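Local atomic coordinates of probable glutathione S-transferase GSTU1 (Oryza sativa, PDB entry 1OYJ), a protein that conjugates reduced glutathione to a wide range of exogenous and endogenous hydrophobic electrophiles. Residues K42-L45 against L46-N50; K114-D117 against C118-L122. All blocks are in the same frame, centred on the assembly; numbering follows the deposited sequence.

Contact 1 of 2, residues K42-L45 against L46-N50; sequences KSDL and LLRSN. With GSH (glutathione), chain N.
Ser43 N-caps helix 44-49: its OG accepts from Leu46 N at 3.1 Å, nearly straight at 173°, while its carbonyl O takes Leu47 N at 3.0 Å. OG also bonds Glu37 OE2, which helps hold the hydroxyl at the cap. Leu45 O is gripped twice by Ser49, one turn later, by N from nearly along the carbonyl and by OG, 2.7 Å away, from above the carbonyl plane. OG of Ser49 reaches back because chi1 of -59° sets it beside its own backbone N. On the outer flank, Asp44 OD2 meets the edge of the Arg48 guanidinium in a long salt bridge to NE of 3.5 Å, the two planes turned 58° apart; Leu45 CD1 lies 3.6 Å from Arg48 NH2. Ahead of the cap, the Lys42 stem runs over Leu46 CD2, 3.7 Å from CG, and crosses the Leu47 side chain at about a right angle. Extended beyond CG, the lysine places Lys42 NZ 2.8 Å from glutathione O31, a carboxylate oxygen; Arg54 O is another partner of this amine. The short helix packs on the sheet of the thioredoxin-like domain, with Leu46 against Leu10 of strand 7-11 and Ser49 against Val58 and Leu60 of strand 58-61.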
loop_
_atom_site.group_PDB
_atom_site.type_symbol
_atom_site.label_atom_id
_atom_site.label_comp_id
_atom_site.label_asym_id
_atom_site.label_seq_id
_atom_site.Cartn_x
_atom_site.Cartn_y
_atom_site.Cartn_z
ATOM N N LYS A 42 23.672 8.315 3.244
ATOM C CA LYS A 42 23.162 7.482 2.156
ATOM C C LYS A 42 24.073 7.474 0.956
ATOM O O LYS A 42 24.659 8.488 0.645
ATOM C CB LYS A 42 21.778 7.872 1.751
ATOM C CG LYS A 42 20.710 7.586 2.850
ATOM C CD LYS A 42 19.312 8.113 2.541
ATOM C CE LYS A 42 18.444 8.252 3.794
ATOM N NZ LYS A 42 17.039 8.852 3.600
ATOM N N SER A 43 24.207 6.333 0.273
ATOM C CA SER A 43 25.091 6.287 -0.891
ATOM C C SER A 43 24.504 6.921 -2.125
ATOM O O SER A 43 23.270 6.999 -2.335
ATOM C CB SER A 43 25.427 4.830 -1.216
ATOM O OG SER A 43 24.339 4.218 -1.830
ATOM N N ASP A 44 25.364 7.370 -3.012
ATOM C CA ASP A 44 24.872 7.886 -4.288
ATOM C C ASP A 44 23.914 6.849 -4.973
ATOM O O ASP A 44 22.910 7.203 -5.537
ATOM C CB ASP A 44 26.084 8.311 -5.156
ATOM C CG ASP A 44 25.679 8.876 -6.486
ATOM O OD1 ASP A 44 24.756 9.730 -6.557
ATOM O OD2 ASP A 44 26.252 8.539 -7.537
ATOM N N LEU A 45 24.207 5.563 -4.883
ATOM C CA LEU A 45 23.408 4.539 -5.569
ATOM C C LEU A 45 21.984 4.461 -4.946
ATOM O O LEU A 45 21.009 4.497 -5.624
ATOM C CB LEU A 45 24.158 3.186 -5.585
ATOM C CG LEU A 45 23.395 1.965 -6.106
ATOM C CD1 LEU A 45 23.219 2.025 -7.576
ATOM C CD2 LEU A 45 24.047 0.633 -5.657
ATOM N N LEU A 46 21.875 4.462 -3.628
ATOM C CA LEU A 46 20.581 4.468 -3.062
ATOM C C LEU A 46 19.789 5.742 -3.497
ATOM O O LEU A 46 18.636 5.686 -3.950
ATOM C CB LEU A 46 20.702 4.349 -1.546
ATOM C CG LEU A 46 19.496 4.705 -0.709
ATOM C CD1 LEU A 46 18.392 3.807 -0.986
ATOM C CD2 LEU A 46 19.838 4.696 0.739
ATOM N N LEU A 47 20.430 6.899 -3.399
ATOM C CA LEU A 47 19.742 8.126 -3.736
ATOM C C LEU A 47 19.306 8.154 -5.176
ATOM O O LEU A 47 18.235 8.756 -5.487
ATOM C CB LEU A 47 20.622 9.326 -3.444
ATOM C CG LEU A 47 20.879 9.481 -1.957
ATOM C CD1 LEU A 47 21.893 10.634 -1.809
ATOM C CD2 LEU A 47 19.637 9.751 -1.212
ATOM N N ARG A 48 20.096 7.538 -6.056
ATOM C CA ARG A 48 19.679 7.435 -7.463
ATOM C C ARG A 48 18.636 6.419 -7.766
ATOM O O ARG A 48 17.882 6.609 -8.730
ATOM C CB ARG A 48 20.813 6.989 -8.390
ATOM C CG ARG A 48 21.786 8.081 -8.745
ATOM C CD ARG A 48 22.873 7.694 -9.829
ATOM N NE ARG A 48 23.866 6.689 -9.400
ATOM C CZ ARG A 48 23.918 5.415 -9.841
ATOM N NH1 ARG A 48 23.026 4.970 -10.741
ATOM N NH2 ARG A 48 24.875 4.594 -9.391
ATOM N N SER A 49 18.681 5.298 -7.033
ATOM C CA SER A 49 17.838 4.124 -7.268
ATOM C C SER A 49 16.476 4.330 -6.723
ATOM O O SER A 49 15.571 3.857 -7.331
ATOM C CB SER A 49 18.452 2.860 -6.624
ATOM O OG SER A 49 19.747 2.598 -7.140
ATOM N N ASN A 50 16.328 5.069 -5.606
ATOM C CA ASN A 50 15.012 5.425 -5.036
ATOM C C ASN A 50 14.940 6.958 -4.787
ATOM O O ASN A 50 14.855 7.367 -3.654
ATOM C CB ASN A 50 14.820 4.646 -3.697
ATOM C CG ASN A 50 13.464 4.870 -3.051
ATOM O OD1 ASN A 50 12.596 5.464 -3.618
ATOM N ND2 ASN A 50 13.292 4.376 -1.818
HETATM N N1 GSH N . 7.293 1.970 2.931
HETATM C CA1 GSH N . 8.580 1.434 3.232
HETATM C C1 GSH N . 8.913 0.065 2.776
HETATM O O11 GSH N . 9.948 -0.385 2.330
HETATM O O12 GSH N . 7.985 -0.701 2.926
HETATM C CB1 GSH N . 9.443 2.044 4.315
HETATM C CG1 GSH N . 10.902 1.579 4.392
HETATM C CD1 GSH N . 11.618 2.386 5.469
HETATM O OE1 GSH N . 10.941 2.919 6.331
HETATM N N2 GSH N . 12.950 2.447 5.473
HETATM C CA2 GSH N . 13.669 3.201 6.470
HETATM C C2 GSH N . 14.444 4.269 5.679
HETATM O O2 GSH N . 15.135 3.863 4.768
HETATM C CB2 GSH N . 14.606 2.234 7.193
HETATM S SG2 GSH N . 13.667 1.100 8.290
HETATM N N3 GSH N . 14.222 5.578 5.807
HETATM C CA3 GSH N . 15.507 6.323 5.791
HETATM C C3 GSH N . 15.819 7.470 6.751
HETATM O O31 GSH N . 16.379 8.540 6.344
HETATM O O32 GSH N . 15.580 7.340 7.942
#

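Contact 2 of 2, residues K114-D117 against C118-L122; sequences KLYD and CGSRL. With GSH (glutathione), chain O.
Cys118 and Lys114, one turn apart on helix 97-124, hold the same glutathione molecule by different means. From CB of Cys118, chi1 of -53° turns SG beside its own backbone N, where it is joined covalently to the glutathione SG2 at 2.2 Å, a mixed disulfide. The lysine bends at chi2 and is extended beyond it: CD and CE run along the glutathione, and NZ ends between two acceptors, the carboxylate O31 at 2.6 Å and the carbonyl OE1 at 2.9 Å. Arg121 can be followed from CB outward. Its CG lies 3.4 Å from Asp117 O, the straight chain through CD and NE draws in beside the glutathione sulfur, and the guanidinium lays one face over SG2, which sits 3.3 Å above the plane and offset toward the rim. NH1 also makes a long, weak ion pair with Glu136. A leucine in place of Arg121 would probably leave that side of the disulfide without its flat charged cover and Glu136 without this partner. Tyr116 O accepts both N and OG of Ser120 from opposite faces of its plane, OG at 2.9 Å, and the same OG stands over the centre of the Tyr116 ring. Ile140 of helix 127-148 touches both Lys114 and Cys118. Glutathione is thus captured here through its thiol, leaving no free thiol on this molecule for conjugation, while the lysine bonds hold its glycine carboxylate and its gamma-glutamyl carbonyl.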
loop_
_atom_site.group_PDB
_atom_site.type_symbol
_atom_site.label_atom_id
_atom_site.label_comp_id
_atom_site.label_asym_id
_atom_site.label_seq_id
_atom_site.Cartn_x
_atom_site.Cartn_y
_atom_site.Cartn_z
ATOM N N LYS A 114 0.012 -0.210 10.437
ATOM C CA LYS A 114 -0.086 -0.207 11.873
ATOM C C LYS A 114 1.239 -0.425 12.693
ATOM O O LYS A 114 1.524 0.294 13.665
ATOM C CB LYS A 114 -1.116 -1.289 12.280
ATOM C CG LYS A 114 -2.584 -0.992 11.744
ATOM C CD LYS A 114 -3.314 0.186 12.495
ATOM C CE LYS A 114 -4.636 0.551 11.843
ATOM N NZ LYS A 114 -5.436 1.668 12.521
ATOM N N LEU A 115 2.056 -1.380 12.248
ATOM C CA LEU A 115 3.114 -1.924 13.094
ATOM C C LEU A 115 4.228 -0.890 13.306
ATOM O O LEU A 115 4.575 -0.503 14.431
ATOM C CB LEU A 115 3.641 -3.232 12.519
ATOM C CG LEU A 115 3.015 -4.544 12.971
ATOM C CD1 LEU A 115 3.336 -4.785 14.456
ATOM C CD2 LEU A 115 1.530 -4.487 12.833
ATOM N N TYR A 116 4.799 -0.468 12.235
ATOM C CA TYR A 116 5.921 0.429 12.367
ATOM C C TYR A 116 5.555 1.692 13.100
ATOM O O TYR A 116 6.207 2.050 14.079
ATOM C CB TYR A 116 6.447 0.760 11.029
ATOM C CG TYR A 116 7.566 1.757 11.045
ATOM C CD1 TYR A 116 8.801 1.372 11.438
ATOM C CD2 TYR A 116 7.387 3.032 10.593
ATOM C CE1 TYR A 116 9.848 2.221 11.419
ATOM C CE2 TYR A 116 8.463 3.925 10.557
ATOM C CZ TYR A 116 9.696 3.486 10.983
ATOM O OH TYR A 116 10.817 4.304 10.997
ATOM N N ASP A 117 4.517 2.367 12.673
ATOM C CA ASP A 117 4.169 3.639 13.283
ATOM C C ASP A 117 3.678 3.495 14.708
ATOM O O ASP A 117 4.015 4.292 15.609
ATOM C CB ASP A 117 3.061 4.369 12.487
ATOM C CG ASP A 117 3.476 4.771 11.035
ATOM O OD1 ASP A 117 4.525 5.404 10.836
ATOM O OD2 ASP A 117 2.784 4.419 10.032
ATOM N N CYS A 118 2.838 2.499 14.935
ATOM C CA CYS A 118 2.254 2.366 16.216
ATOM C C CYS A 118 3.258 1.847 17.182
ATOM O O CYS A 118 3.230 2.193 18.362
ATOM C CB CYS A 118 0.991 1.530 16.158
ATOM S SG CYS A 118 -0.166 2.190 14.884
ATOM N N GLY A 119 4.182 1.030 16.678
ATOM C CA GLY A 119 5.255 0.589 17.506
ATOM C C GLY A 119 6.188 1.683 17.943
ATOM O O GLY A 119 6.608 1.684 19.135
ATOM N N SER A 120 6.499 2.607 17.039
ATOM C CA SER A 120 7.436 3.640 17.344
ATOM C C SER A 120 6.942 4.548 18.500
ATOM O O SER A 120 7.759 5.044 19.314
ATOM C CB SER A 120 7.683 4.540 16.133
ATOM O OG SER A 120 8.315 3.791 15.107
ATOM N N ARG A 121 5.646 4.756 18.579
ATOM C CA ARG A 121 5.103 5.542 19.677
ATOM C C ARG A 121 5.472 4.969 21.016
ATOM O O ARG A 121 5.561 5.730 21.989
ATOM C CB ARG A 121 3.575 5.569 19.621
ATOM C CG ARG A 121 3.093 6.215 18.287
ATOM C CD ARG A 121 1.590 6.222 18.133
ATOM N NE ARG A 121 1.159 7.023 16.992
ATOM C CZ ARG A 121 -0.119 7.322 16.755
ATOM N NH1 ARG A 121 -1.082 6.882 17.576
ATOM N NH2 ARG A 121 -0.427 8.092 15.724
ATOM N N LEU A 122 5.675 3.644 21.090
ATOM C CA LEU A 122 5.942 3.034 22.388
ATOM C C LEU A 122 7.299 3.492 22.932
ATOM O O LEU A 122 7.513 3.547 24.160
ATOM C CB LEU A 122 5.908 1.534 22.316
ATOM C CG LEU A 122 4.627 0.921 21.791
ATOM C CD1 LEU A 122 4.695 -0.574 21.827
ATOM C CD2 LEU A 122 3.416 1.341 22.602
HETATM N N1 GSH O . -5.306 8.164 10.441
HETATM C CA1 GSH O . -4.406 7.886 11.563
HETATM C C1 GSH O . -4.709 8.900 12.643
HETATM O O11 GSH O . -3.829 9.618 13.101
HETATM O O12 GSH O . -5.840 9.037 13.066
HETATM C CB1 GSH O . -4.608 6.393 12.016
HETATM C CG1 GSH O . -3.653 5.991 13.148
HETATM C CD1 GSH O . -3.592 4.522 13.618
HETATM O OE1 GSH O . -3.336 3.627 12.832
HETATM N N2 GSH O . -3.764 4.317 14.928
HETATM C CA2 GSH O . -3.423 3.079 15.634
HETATM C C2 GSH O . -4.631 2.418 16.205
HETATM O O2 GSH O . -4.526 1.518 17.069
HETATM C CB2 GSH O . -2.382 3.346 16.706
HETATM S SG2 GSH O . -0.876 3.946 15.921
HETATM N N3 GSH O . -5.789 2.878 15.644
HETATM C CA3 GSH O . -7.068 2.247 15.924
HETATM C C3 GSH O . -7.235 0.821 15.400
HETATM O O31 GSH O . -6.429 0.393 14.508
HETATM O O32 GSH O . -8.185 0.118 15.884
#

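From the N terminus, the chain passes through strands 7-11 and 33-36 before reaching contact 1, which spans the cap and body of helix 44-49 in the thioredoxin-like domain. Contact 2 comes later, inside the long helix 97-124 of the helical C-terminal domain. Each joins consecutive residues, so neither closes a long loop; they stand in series, without nesting or crossing. The centres of contact 1 and contact 2 are 26 Å apart, and the nearest atoms of the two contacts, about 11 Å apart, do not touch. Each meets a different glutathione. Contact 1 borders the site completed by Ile56, Glu68 and Ser69, whereas contact 2 faces helix 127-148. Tyr116, stacked edge-to-face with Phe17, brings contact 2 toward the N-terminal domain.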